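Local atomic coordinates of archaemetzincin (PDB entry 3ZVS), a protein that is probably a zinc metalloprotease of the metzincin type, holding a catalytic and a second, probably structural zinc, with a natural substrate still unknown. Residues A[49-54]-A[72-77]; A[129-134]-A[145-150]; A[5-10]-A[30-35]; A[61-66]-A[121-126]; A[80-85]-A[138-143]. All coordinates share one frame; numbering follows the deposited sequence.

Interaction 1. Residues A[49-54]-A[72-77]; sequences QYNSTC and DIYAKG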
# COMPACT_ATOMS: atom_id res chain seq x y z
N GLN A 49 11.70 1.64 13.20
CA GLN A 49 10.58 1.57 12.28
C GLN A 49 9.74 2.81 12.39
O GLN A 49 9.76 3.49 13.43
CB GLN A 49 9.66 0.38 12.59
CG GLN A 49 10.32 -0.96 12.57
CD GLN A 49 9.39 -2.04 13.08
OE1 GLN A 49 8.97 -1.99 14.23
NE2 GLN A 49 9.05 -3.02 12.25
N TYR A 50 8.95 3.10 11.37
CA TYR A 50 8.02 4.21 11.36
C TYR A 50 6.62 3.71 11.66
O TYR A 50 6.20 2.61 11.23
CB TYR A 50 8.06 4.94 10.00
CG TYR A 50 9.33 5.71 9.78
CD1 TYR A 50 10.52 5.05 9.46
CD2 TYR A 50 9.37 7.11 9.90
CE1 TYR A 50 11.73 5.75 9.27
CE2 TYR A 50 10.55 7.82 9.71
CZ TYR A 50 11.72 7.15 9.39
OH TYR A 50 12.89 7.88 9.21
N ASN A 51 5.86 4.48 12.43
CA ASN A 51 4.50 4.11 12.75
C ASN A 51 3.56 4.49 11.62
O ASN A 51 3.48 5.65 11.19
CB ASN A 51 4.08 4.78 14.05
CG ASN A 51 2.68 4.41 14.45
OD1 ASN A 51 1.71 4.96 13.95
ND2 ASN A 51 2.56 3.43 15.35
N SER A 52 2.83 3.49 11.09
CA SER A 52 1.94 3.69 9.98
C SER A 52 0.77 4.61 10.23
O SER A 52 0.35 5.37 9.33
CB SER A 52 1.42 2.31 9.50
OG SER A 52 0.68 1.64 10.51
N THR A 53 0.24 4.58 11.47
CA THR A 53 -0.90 5.41 11.84
C THR A 53 -0.50 6.89 11.82
O THR A 53 -1.24 7.74 11.35
CB THR A 53 -1.40 5.01 13.22
OG1 THR A 53 -1.47 3.58 13.30
CG2 THR A 53 -2.78 5.60 13.50
N CYS A 54 0.69 7.14 12.33
CA CYS A 54 1.31 8.46 12.28
C CYS A 54 1.41 8.94 10.82
O CYS A 54 1.00 10.06 10.51
CB CYS A 54 2.66 8.38 12.98
SG CYS A 54 3.57 9.92 13.18
N ASP A 72 10.61 0.41 6.75
CA ASP A 72 9.78 -0.55 7.47
C ASP A 72 8.81 0.21 8.37
O ASP A 72 9.19 1.17 9.09
CB ASP A 72 10.69 -1.48 8.31
CG ASP A 72 10.03 -2.76 8.76
OD1 ASP A 72 9.12 -3.25 8.09
OD2 ASP A 72 10.49 -3.29 9.81
N ILE A 73 7.56 -0.23 8.37
CA ILE A 73 6.52 0.33 9.21
C ILE A 73 5.84 -0.71 10.10
O ILE A 73 5.88 -1.91 9.86
CB ILE A 73 5.44 1.07 8.37
CG1 ILE A 73 4.72 0.11 7.41
CG2 ILE A 73 6.10 2.21 7.55
CD1 ILE A 73 3.61 0.74 6.60
N TYR A 74 5.27 -0.20 11.18
CA TYR A 74 4.50 -1.02 12.13
C TYR A 74 3.29 -0.21 12.60
O TYR A 74 3.19 0.96 12.36
CB TYR A 74 5.38 -1.38 13.35
CG TYR A 74 5.48 -0.24 14.35
CD1 TYR A 74 6.29 0.85 14.11
CD2 TYR A 74 4.74 -0.24 15.52
CE1 TYR A 74 6.36 1.93 14.99
CE2 TYR A 74 4.79 0.82 16.39
CZ TYR A 74 5.60 1.90 16.12
OH TYR A 74 5.66 2.98 16.98
N ALA A 75 2.33 -0.90 13.22
CA ALA A 75 1.21 -0.25 13.89
C ALA A 75 1.08 -0.92 15.26
O ALA A 75 1.70 -1.95 15.52
CB ALA A 75 -0.03 -0.41 13.12
N LYS A 76 0.33 -0.29 16.14
CA LYS A 76 0.22 -0.80 17.50
C LYS A 76 -0.07 -2.29 17.53
O LYS A 76 -0.95 -2.78 16.82
CB LYS A 76 -0.92 -0.09 18.21
CG LYS A 76 -1.17 -0.64 19.60
CD LYS A 76 -2.13 0.25 20.39
CE LYS A 76 -3.25 0.78 19.51
NZ LYS A 76 -4.26 -0.25 19.19
N GLY A 77 0.70 -3.00 18.34
CA GLY A 77 0.51 -4.41 18.57
C GLY A 77 1.10 -5.31 17.50
O GLY A 77 1.05 -6.53 17.63
O HOH W 1 -0.36 2.52 15.52
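Y50 pairs with I73 and N51 with Y74 in a short parallel match of strands 49-51 and 73-74, the CA atoms of Y50 and I73 lying 4.7 Å apart. Y50 uses both of its peptide groups: its N donates to D72 O at 3.0 Å, and its O accepts from Y74 N while also meeting I73 CA at 3.1 Å. S52 N then reaches Y74 O at 2.9 Å, carrying the pairing into the first turn of helix 52-58. The hydroxyl of Y50 bonds a malonate ion, probably a crystallisation component.

Q49 and D72 run side by side. NE2 of Q49 donates to D72 OD2 at 2.8 Å within its own amide plane, yet arrives from above the carboxylate, 59° out of that plane; R98 holds the same oxygen through a salt bridge. N51 and Y74 share a face of the small sheet. With CG anti to the backbone N (chi1 -179°), the N51 amide stands almost perpendicular to the tyrosine ring, at 86°, and ND2 comes within 3.5 Å of Y74 CZ. Its OD1 takes C54 N at 2.9 Å as the N-cap of the helix, while one water joins N51 ND2, T53 OG1 and K76 N. S52 OG rests 3.4 Å from A75 CB, but E84 bonds both its hydroxyl and that of T53.

Strand 49-51 lies between strands 43-44 and 73-74. Towards the core, I73 packs on I55 of helix 52-58 and on S95 of strand 91-95, where V93 also meets S52.

Interaction 2. Residues A[129-134]-A[145-150]; sequences SNNCVM and RKPVSF. With ZN (zinc ion), chain E.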
# COMPACT_ATOMS: atom_id res chain seq x y z
N SER A 129 -11.62 -13.83 2.23
CA SER A 129 -11.01 -15.15 2.33
C SER A 129 -10.96 -15.88 0.99
O SER A 129 -10.46 -17.00 0.88
CB SER A 129 -11.73 -16.00 3.35
OG SER A 129 -13.03 -16.25 2.90
N ASN A 130 -11.39 -15.22 -0.07
CA ASN A 130 -11.43 -15.84 -1.39
C ASN A 130 -10.06 -15.78 -2.08
O ASN A 130 -9.10 -15.27 -1.50
CB ASN A 130 -12.47 -15.16 -2.28
CG ASN A 130 -13.84 -15.18 -1.69
OD1 ASN A 130 -14.18 -16.05 -0.88
ND2 ASN A 130 -14.65 -14.21 -2.08
N ASN A 131 -9.99 -16.29 -3.31
CA ASN A 131 -8.78 -16.22 -4.11
C ASN A 131 -8.74 -14.80 -4.62
O ASN A 131 -9.31 -14.49 -5.65
CB ASN A 131 -8.93 -17.21 -5.26
CG ASN A 131 -7.64 -17.48 -5.97
OD1 ASN A 131 -6.72 -16.67 -5.94
ND2 ASN A 131 -7.56 -18.62 -6.65
N CYS A 132 -8.10 -13.91 -3.85
CA CYS A 132 -8.36 -12.48 -3.97
C CYS A 132 -7.18 -11.69 -3.40
O CYS A 132 -6.63 -12.07 -2.37
CB CYS A 132 -9.61 -12.13 -3.16
SG CYS A 132 -10.17 -10.41 -3.36
N VAL A 133 -6.89 -10.54 -4.03
CA VAL A 133 -5.85 -9.62 -3.54
C VAL A 133 -6.19 -9.07 -2.15
O VAL A 133 -5.29 -8.64 -1.45
CB VAL A 133 -5.67 -8.49 -4.58
CG1 VAL A 133 -6.90 -7.58 -4.64
CG2 VAL A 133 -4.40 -7.71 -4.32
N MET A 134 -7.48 -9.06 -1.78
CA MET A 134 -7.89 -8.61 -0.46
C MET A 134 -7.69 -9.61 0.67
O MET A 134 -7.98 -9.27 1.82
CB MET A 134 -9.35 -8.08 -0.47
CG MET A 134 -9.58 -6.77 -1.27
SD MET A 134 -8.38 -5.45 -0.89
CE MET A 134 -8.60 -5.28 0.91
N ARG A 145 1.29 -16.06 -2.86
CA ARG A 145 0.21 -17.02 -3.13
C ARG A 145 -1.12 -16.39 -3.54
O ARG A 145 -1.94 -17.03 -4.18
CB ARG A 145 0.03 -17.92 -1.93
CG ARG A 145 1.06 -19.02 -1.88
CD ARG A 145 0.72 -20.02 -0.80
NE ARG A 145 0.93 -19.46 0.53
CZ ARG A 145 2.00 -19.69 1.28
NH1 ARG A 145 2.98 -20.46 0.83
NH2 ARG A 145 2.11 -19.13 2.48
N LYS A 146 -1.37 -15.15 -3.15
CA LYS A 146 -2.61 -14.50 -3.52
C LYS A 146 -2.49 -13.79 -4.87
O LYS A 146 -1.40 -13.42 -5.30
CB LYS A 146 -3.06 -13.53 -2.44
CG LYS A 146 -2.39 -12.14 -2.43
CD LYS A 146 -2.88 -11.35 -1.19
CE LYS A 146 -2.26 -9.98 -1.08
NZ LYS A 146 -2.45 -9.44 0.34
N PRO A 147 -3.61 -13.61 -5.57
CA PRO A 147 -3.54 -12.95 -6.87
C PRO A 147 -3.55 -11.43 -6.75
O PRO A 147 -3.86 -10.88 -5.68
CB PRO A 147 -4.83 -13.44 -7.55
CG PRO A 147 -5.78 -13.50 -6.42
CD PRO A 147 -5.00 -13.96 -5.22
N VAL A 148 -3.21 -10.75 -7.84
CA VAL A 148 -3.27 -9.30 -7.89
C VAL A 148 -4.68 -8.76 -8.12
O VAL A 148 -4.94 -7.58 -7.92
CB VAL A 148 -2.28 -8.76 -8.99
CG1 VAL A 148 -2.82 -9.08 -10.39
CG2 VAL A 148 -2.06 -7.26 -8.84
N SER A 149 -5.59 -9.64 -8.55
CA SER A 149 -6.92 -9.22 -8.94
C SER A 149 -7.91 -9.39 -7.80
O SER A 149 -7.79 -10.24 -6.90
CB SER A 149 -7.40 -10.06 -10.12
OG SER A 149 -7.21 -11.41 -9.80
N PHE A 150 -8.93 -8.55 -7.84
CA PHE A 150 -10.07 -8.70 -6.94
C PHE A 150 -10.91 -9.87 -7.40
O PHE A 150 -11.14 -10.05 -8.60
CB PHE A 150 -10.94 -7.45 -6.94
CG PHE A 150 -10.24 -6.24 -6.38
CD1 PHE A 150 -10.10 -6.08 -5.02
CD2 PHE A 150 -9.73 -5.28 -7.23
CE1 PHE A 150 -9.44 -4.98 -4.49
CE2 PHE A 150 -9.08 -4.17 -6.71
CZ PHE A 150 -8.93 -4.02 -5.35
ZN ZN E . -12.38 -10.70 -2.57
O HOH W 2 -9.00 -12.91 -7.95
O HOH W 3 -4.03 -17.32 -5.93
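V133 and F150 form the dense part of this contact. CG1 of V133 sits over one face of the F150 ring, 3.8 Å from the centroid, a CH-pi contact. It gets there by standing between its backbone N and carbonyl carbon (chi1 69°). M134 meets the same ring at its edge: CG lies near the plane, 3.7 Å from F150 CE1, and SD adds a Met-aromatic contact. The backbone closes in too, V133 N donating to S149 O at 3.0 Å from 38° above the carbonyl plane, while V133 CA lies 3.2 Å from P147 O. Alongside, the extended chain of K146 slides past V133 O, with CE 3.3 Å away, and ends among S137, R135 and the carboxylate of E114.

The other side is wetter. N131 OD1 touches P147 CD at 3.3 Å, and two waters bridge the segments here: one links N131 OD1 to R145 O, another N131 O to S149 OG.

Beside the packed side chains, C132 SG binds the second, probably structural zinc at 2.4 Å, together with C128, C151 and C154. The sulfur also accepts from M134 N, a bond that probably spreads some of the thiolate charge. The same stretch of chain thus joins a Cys4 zinc site to M134, whose place beside H121 of the catalytic zinc is consistent with the Met-turn of metzincins.

Interaction 3. Residues A[5-10]-A[30-35]; sequences IQPLSV and VFVLPA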
# COMPACT_ATOMS: atom_id res chain seq x y z
N ILE A 5 -0.58 9.22 -5.54
CA ILE A 5 0.54 8.52 -4.94
C ILE A 5 1.47 9.54 -4.31
O ILE A 5 1.96 10.44 -4.97
CB ILE A 5 1.32 7.68 -5.97
CG1 ILE A 5 0.40 6.67 -6.67
CG2 ILE A 5 2.49 6.97 -5.35
CD1 ILE A 5 0.98 6.12 -7.95
N GLN A 6 1.70 9.38 -3.02
CA GLN A 6 2.61 10.24 -2.27
C GLN A 6 3.89 9.45 -1.95
O GLN A 6 3.92 8.63 -1.01
CB GLN A 6 1.96 10.71 -0.95
CG GLN A 6 2.92 11.50 -0.06
CD GLN A 6 3.41 12.75 -0.75
OE1 GLN A 6 2.63 13.67 -1.02
NE2 GLN A 6 4.67 12.79 -1.07
N PRO A 7 4.97 9.70 -2.69
CA PRO A 7 6.23 9.03 -2.37
C PRO A 7 6.78 9.56 -1.04
O PRO A 7 6.86 10.79 -0.84
CB PRO A 7 7.16 9.40 -3.57
CG PRO A 7 6.23 9.97 -4.61
CD PRO A 7 5.13 10.62 -3.82
N LEU A 8 7.15 8.66 -0.15
CA LEU A 8 7.67 9.00 1.16
C LEU A 8 8.91 8.18 1.41
O LEU A 8 8.81 7.03 1.87
CB LEU A 8 6.64 8.71 2.24
CG LEU A 8 5.34 9.48 2.18
CD1 LEU A 8 4.34 8.89 3.16
CD2 LEU A 8 5.53 10.94 2.47
N SER A 9 10.08 8.70 1.06
CA SER A 9 11.32 7.92 1.12
C SER A 9 11.21 6.58 0.39
O SER A 9 11.28 5.51 1.00
CB SER A 9 11.75 7.69 2.54
OG SER A 9 11.92 8.95 3.22
N VAL A 10 11.09 6.66 -0.92
CA VAL A 10 10.87 5.49 -1.76
C VAL A 10 11.56 5.69 -3.09
O VAL A 10 11.63 6.79 -3.62
CB VAL A 10 9.35 5.23 -1.94
CG1 VAL A 10 8.66 6.31 -2.75
CG2 VAL A 10 9.12 3.82 -2.55
N VAL A 30 -4.47 8.59 -12.16
CA VAL A 30 -3.43 8.52 -11.13
C VAL A 30 -2.50 9.72 -11.23
O VAL A 30 -2.09 10.13 -12.31
CB VAL A 30 -2.66 7.21 -11.28
CG1 VAL A 30 -1.57 7.12 -10.27
CG2 VAL A 30 -3.64 6.00 -11.15
N PHE A 31 -2.18 10.27 -10.07
CA PHE A 31 -1.35 11.46 -9.94
C PHE A 31 -0.18 11.05 -9.09
O PHE A 31 -0.34 10.34 -8.11
CB PHE A 31 -2.12 12.58 -9.24
CG PHE A 31 -3.33 13.05 -10.00
CD1 PHE A 31 -4.54 12.40 -9.84
CD2 PHE A 31 -3.24 14.10 -10.88
CE1 PHE A 31 -5.65 12.82 -10.54
CE2 PHE A 31 -4.34 14.52 -11.59
CZ PHE A 31 -5.55 13.88 -11.42
N VAL A 32 1.01 11.50 -9.44
CA VAL A 32 2.18 11.28 -8.61
C VAL A 32 2.57 12.63 -8.00
O VAL A 32 2.93 13.58 -8.71
CB VAL A 32 3.35 10.69 -9.41
CG1 VAL A 32 4.60 10.58 -8.53
CG2 VAL A 32 2.98 9.32 -9.99
N LEU A 33 2.45 12.70 -6.69
CA LEU A 33 2.77 13.90 -5.91
C LEU A 33 4.28 14.05 -5.71
O LEU A 33 5.05 13.12 -5.90
CB LEU A 33 2.06 13.87 -4.58
CG LEU A 33 0.54 13.77 -4.66
CD1 LEU A 33 -0.08 13.59 -3.31
CD2 LEU A 33 -0.04 15.01 -5.35
N PRO A 34 4.71 15.27 -5.40
CA PRO A 34 6.13 15.49 -5.15
C PRO A 34 6.66 14.59 -4.03
O PRO A 34 6.04 14.48 -3.01
CB PRO A 34 6.17 16.94 -4.71
CG PRO A 34 4.95 17.58 -5.38
CD PRO A 34 3.92 16.51 -5.27
N ALA A 35 7.81 13.98 -4.27
CA ALA A 35 8.44 13.14 -3.26
C ALA A 35 8.85 13.93 -2.03
O ALA A 35 9.24 15.09 -2.13
CB ALA A 35 9.62 12.46 -3.83
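I5 lays its terminal CD1 against CG1 of V30, 3.6 Å away, and, more loosely, toward CG2 of V32, on the side of the sheet covered by helix 12-26. Beneath this apolar overlap the backbones run parallel, with the axes of strands 5-7 and 30-32 inclined by 19°. I5 N donates to F31 O at 2.8 Å, and I5 O takes L33 N at 2.9 Å, both bonds being close to straight.

P7, having no N-H, cannot donate to strand 29-32; its CD sits 3.3 Å from L33 O, and its CB packs on A35 CB at 3.9 Å. The side chain of Q6 adds a further link. Its CG stands anti to the backbone N, and a bend at chi2 (61°) swings the amide across to residues 33-35. There NE2 is gripped twice: it donates to P34 O at 2.9 Å and, within its own segment, to P7 O at 3.0 Å. Both acceptors lie near the amide plane, which holds the group's rotation, although the donor stands 40° above the carbonyl plane of P7. The oxygen of the same amide, OE1, rests on the leucine branch L33 CD1 at 3.5 Å, the two side chains crossing at about a right angle.

Helix 12-26 connects these strands and packs on them through L18 against I5, P23 against V30 and V15 against V32. Strand 29-32 is an edge strand of the five-stranded sheet, and the whole forms a classic beta-alpha-beta crossover at the start of the chain.

Interaction 4. Residues A[61-66]-A[121-126]; sequences PIKVTL and HVLGLK. With ZN (zinc ion), chain D.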
# COMPACT_ATOMS: atom_id res chain seq x y z
N PRO A 61 -6.22 14.30 3.34
CA PRO A 61 -7.43 13.47 3.28
C PRO A 61 -8.19 13.63 1.96
O PRO A 61 -9.36 14.03 1.93
CB PRO A 61 -8.25 13.98 4.47
CG PRO A 61 -7.85 15.40 4.61
CD PRO A 61 -6.41 15.49 4.19
N ILE A 62 -7.53 13.29 0.87
CA ILE A 62 -8.13 13.40 -0.44
C ILE A 62 -8.26 11.99 -0.99
O ILE A 62 -7.26 11.31 -1.21
CB ILE A 62 -7.27 14.27 -1.35
CG1 ILE A 62 -7.16 15.68 -0.73
CG2 ILE A 62 -7.87 14.30 -2.73
CD1 ILE A 62 -6.16 16.55 -1.42
N LYS A 63 -9.48 11.54 -1.22
CA LYS A 63 -9.70 10.17 -1.67
C LYS A 63 -9.32 10.03 -3.13
O LYS A 63 -9.82 10.80 -3.97
CB LYS A 63 -11.18 9.81 -1.48
CG LYS A 63 -11.52 8.36 -1.77
CD LYS A 63 -12.99 8.04 -1.40
CE LYS A 63 -13.30 6.53 -1.45
NZ LYS A 63 -13.64 5.98 -0.09
N VAL A 64 -8.45 9.09 -3.52
CA VAL A 64 -7.67 8.20 -2.68
C VAL A 64 -6.22 8.69 -2.66
O VAL A 64 -5.67 9.00 -3.70
CB VAL A 64 -7.64 6.77 -3.28
CG1 VAL A 64 -6.69 5.84 -2.50
CG2 VAL A 64 -9.04 6.16 -3.34
N THR A 65 -5.62 8.77 -1.47
CA THR A 65 -4.21 9.10 -1.36
C THR A 65 -3.47 7.94 -0.72
O THR A 65 -3.79 7.52 0.38
CB THR A 65 -3.99 10.40 -0.56
OG1 THR A 65 -4.60 11.48 -1.26
CG2 THR A 65 -2.50 10.68 -0.36
N LEU A 66 -2.49 7.42 -1.46
CA LEU A 66 -1.66 6.30 -1.02
C LEU A 66 -0.23 6.76 -0.85
O LEU A 66 0.46 7.09 -1.81
CB LEU A 66 -1.68 5.16 -2.04
CG LEU A 66 -0.78 3.96 -1.69
CD1 LEU A 66 -1.29 3.17 -0.50
CD2 LEU A 66 -0.61 3.04 -2.90
N HIS A 121 -8.91 -1.44 0.58
CA HIS A 121 -9.43 -1.03 1.89
C HIS A 121 -9.98 0.39 1.89
O HIS A 121 -11.03 0.65 2.47
CB HIS A 121 -8.35 -1.06 2.96
CG HIS A 121 -7.95 -2.42 3.46
ND1 HIS A 121 -8.84 -3.39 3.87
CD2 HIS A 121 -6.72 -2.93 3.71
CE1 HIS A 121 -8.17 -4.43 4.35
NE2 HIS A 121 -6.88 -4.18 4.24
N VAL A 122 -9.29 1.34 1.23
CA VAL A 122 -9.80 2.71 1.19
C VAL A 122 -11.18 2.74 0.51
O VAL A 122 -12.05 3.52 0.90
CB VAL A 122 -8.82 3.69 0.50
CG1 VAL A 122 -9.40 5.11 0.54
CG2 VAL A 122 -7.47 3.66 1.18
N LEU A 123 -11.37 1.86 -0.46
CA LEU A 123 -12.63 1.75 -1.19
C LEU A 123 -13.69 0.96 -0.45
O LEU A 123 -14.77 0.73 -0.99
CB LEU A 123 -12.44 1.10 -2.57
CG LEU A 123 -11.47 1.85 -3.47
CD1 LEU A 123 -11.30 1.10 -4.78
CD2 LEU A 123 -11.93 3.29 -3.68
N GLY A 124 -13.38 0.50 0.75
CA GLY A 124 -14.37 -0.04 1.66
C GLY A 124 -14.33 -1.54 1.79
O GLY A 124 -15.17 -2.12 2.49
N LEU A 125 -13.35 -2.19 1.16
CA LEU A 125 -13.22 -3.64 1.23
C LEU A 125 -12.47 -4.11 2.47
O LEU A 125 -11.35 -3.67 2.75
CB LEU A 125 -12.52 -4.21 -0.01
CG LEU A 125 -13.19 -3.91 -1.34
CD1 LEU A 125 -12.36 -4.38 -2.50
CD2 LEU A 125 -14.54 -4.62 -1.39
N LYS A 126 -13.10 -4.99 3.23
CA LYS A 126 -12.45 -5.70 4.31
C LYS A 126 -11.65 -6.90 3.81
O LYS A 126 -11.69 -7.24 2.62
CB LYS A 126 -13.50 -6.18 5.32
CG LYS A 126 -14.28 -5.04 5.94
CD LYS A 126 -15.27 -5.52 7.01
CE LYS A 126 -16.39 -4.48 7.20
NZ LYS A 126 -17.23 -4.29 5.95
ZN ZN D . -5.41 -5.55 4.72
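The V122-L123 peptide is the flat group met across this contact: NZ of K63 donates to V122 O at 3.1 Å from above the carbonyl plane, 36° out of it. The imidazole of the preceding H121 is held through both nitrogens, NE2 binding the catalytic zinc at 2.1 Å and ND1 donating to L125 O at 2.8 Å, with that oxygen tilted 24° from the ring. Fixing ND1 in this way sets the rotation of the ring and would probably make the liganding nitrogen a somewhat stronger donor to the metal. The ring of H117, another zinc ligand, meets it at about a right angle.

The rest of the contact is apolar. CG2 of V64 nestles against V122 CG1 at 4.0 Å and L123 CD2 at 4.1 Å, just beyond a cis peptide bond between K63 and V64. K63 carries its ammonium group over to the helix end on a long chain that turns only at its last torsion (chi4 115°), and G89 O shares that group.

Helix 104-122 finishes here in a Schellman motif. G124, at positive phi, bonds from its N to H121 O at 2.9 Å and turns the chain away, allowing H127 to return to the same zinc. Helix, glycine turn and third histidine together make up the HExxHxxGxxH zinc-binding motif of metzincins, resting here on the chain that leads into strand 65-69.

Interaction 5. Residues A[80-85]-A[138-143]; sequences FVFGEA and NSVQDV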
# COMPACT_ATOMS: atom_id res chain seq x y z
N PHE A 80 5.40 -5.77 12.43
CA PHE A 80 5.42 -4.90 11.24
C PHE A 80 4.04 -4.98 10.64
O PHE A 80 3.25 -5.85 11.00
CB PHE A 80 6.49 -5.32 10.22
CG PHE A 80 6.18 -6.60 9.49
CD1 PHE A 80 5.45 -6.58 8.31
CD2 PHE A 80 6.62 -7.81 9.99
CE1 PHE A 80 5.16 -7.76 7.63
CE2 PHE A 80 6.32 -9.01 9.34
CZ PHE A 80 5.60 -8.98 8.16
N VAL A 81 3.75 -4.09 9.70
CA VAL A 81 2.58 -4.20 8.82
C VAL A 81 3.08 -3.90 7.41
O VAL A 81 4.06 -3.16 7.21
CB VAL A 81 1.43 -3.22 9.20
CG1 VAL A 81 0.87 -3.53 10.57
CG2 VAL A 81 1.88 -1.77 9.14
N PHE A 82 2.42 -4.46 6.40
CA PHE A 82 2.69 -4.04 5.04
C PHE A 82 2.09 -2.68 4.74
O PHE A 82 2.50 -1.99 3.80
CB PHE A 82 2.14 -5.04 4.03
CG PHE A 82 2.80 -6.39 4.09
CD1 PHE A 82 4.12 -6.56 3.69
CD2 PHE A 82 2.07 -7.53 4.46
CE1 PHE A 82 4.72 -7.81 3.70
CE2 PHE A 82 2.69 -8.76 4.49
CZ PHE A 82 4.02 -8.91 4.11
N GLY A 83 1.09 -2.28 5.51
CA GLY A 83 0.38 -1.06 5.24
C GLY A 83 -0.68 -0.82 6.31
O GLY A 83 -0.88 -1.64 7.22
N GLU A 84 -1.36 0.30 6.16
CA GLU A 84 -2.50 0.67 6.98
C GLU A 84 -3.40 1.56 6.14
O GLU A 84 -2.91 2.38 5.33
CB GLU A 84 -2.11 1.37 8.29
CG GLU A 84 -3.34 1.52 9.25
CD GLU A 84 -3.06 2.13 10.60
OE1 GLU A 84 -1.91 2.42 10.89
OE2 GLU A 84 -4.02 2.32 11.38
N ALA A 85 -4.71 1.39 6.27
CA ALA A 85 -5.66 2.13 5.49
C ALA A 85 -6.84 2.59 6.33
O ALA A 85 -7.21 1.95 7.33
CB ALA A 85 -6.17 1.24 4.32
N ASN A 138 0.05 -12.80 5.95
CA ASN A 138 0.86 -12.76 7.16
C ASN A 138 2.31 -12.49 6.86
O ASN A 138 3.00 -11.84 7.65
CB ASN A 138 0.74 -14.09 7.93
CG ASN A 138 1.14 -13.94 9.36
OD1 ASN A 138 0.67 -13.03 10.03
ND2 ASN A 138 2.06 -14.77 9.82
N SER A 139 2.76 -13.03 5.74
CA SER A 139 4.16 -12.97 5.31
C SER A 139 4.18 -12.76 3.81
O SER A 139 3.15 -12.88 3.13
CB SER A 139 4.83 -14.31 5.58
OG SER A 139 4.26 -15.27 4.73
N VAL A 140 5.36 -12.46 3.25
CA VAL A 140 5.48 -12.39 1.78
C VAL A 140 5.20 -13.70 1.03
O VAL A 140 4.81 -13.66 -0.10
CB VAL A 140 6.86 -11.84 1.29
CG1 VAL A 140 7.03 -10.46 1.72
CG2 VAL A 140 8.02 -12.71 1.73
N GLN A 141 5.39 -14.85 1.68
CA GLN A 141 4.98 -16.11 1.08
C GLN A 141 3.46 -16.08 0.84
O GLN A 141 2.96 -16.56 -0.18
CB GLN A 141 5.36 -17.30 1.97
CG GLN A 141 6.89 -17.61 2.00
CD GLN A 141 7.75 -16.62 2.82
OE1 GLN A 141 7.27 -15.94 3.73
NE2 GLN A 141 9.04 -16.58 2.51
N ASP A 142 2.73 -15.49 1.79
CA ASP A 142 1.29 -15.35 1.58
C ASP A 142 1.00 -14.38 0.43
O ASP A 142 0.10 -14.59 -0.37
CB ASP A 142 0.56 -14.87 2.84
CG ASP A 142 0.49 -15.89 3.94
OD1 ASP A 142 0.63 -17.12 3.71
OD2 ASP A 142 0.24 -15.46 5.07
N VAL A 143 1.73 -13.27 0.39
CA VAL A 143 1.53 -12.32 -0.70
C VAL A 143 1.70 -13.03 -2.05
O VAL A 143 0.92 -12.83 -2.99
CB VAL A 143 2.53 -11.12 -0.58
CG1 VAL A 143 2.39 -10.18 -1.77
CG2 VAL A 143 2.28 -10.34 0.72
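F82 points toward the start of helix 140-145, and the two valines there receive it from different directions. V140 crosses it at about a right angle, CG1 touching F82 CE1 at 4.0 Å. V143 comes from the opposite direction to meet the ring, its CG2 4.1 Å from F82 CZ. Between them the backbone lies at the ring edge, near its plane, with S139 C and V140 N each 3.9 Å from F82 CZ. F82 adopts CG anti to its carbonyl carbon (chi1 -65°), which turns the ring toward the helix.

F80 backs this up from its own segment. CE1 of F80 sits over one face of the F82 ring, 3.8 Å above the plane and displaced toward the rim. F80 CZ also comes obliquely within 3.9 Å of N138 O, so F80 touches the turn that leads into the helix as well.

That turn is held by its own polar groups. N138 N donates to D142 OD2 at 2.8 Å, on the carboxylate's anti lone pair, and S139 serves as N-cap through a weak bond from D142 N to its OG. V143 N bonds back to S139 O at 3.1 Å.

The contact is a shallow one near the surface, made by van der Waals packing. It links the chain just before strand 83-85, at the other edge of the main sheet from strand 29-32, to helix 140-145. E114 of helix 104-122 adjoins F82, R98 touches both phenylalanines, and strand 91-95 pairs with F82 through the backbone of S95.

Overall arrangement
Interactions 1, 2, 4 and 5 border the catalytic centre. The side chains of F82 and I73 lie about 5 and 7 Å from that of E118, the inferred proton acceptor, and Y50 and F82 both hydrogen-bond a malonate ion, probably from the crystallisation liquor. Interactions 1 and 5 meet where E84 OE1 takes the hydroxyls of S52 and T53. A85 CB lies 3.4 Å from H121 CB, tying interaction 5 to helix 104-122 of interaction 4. Interaction 2 reaches the same helix end, M134 CE lying 3.5 Å from H121 ND1, and carries the second zinc. Interaction 3, its centre 25 Å from that of interaction 2, joins interaction 4 through Q6 N and L66 O.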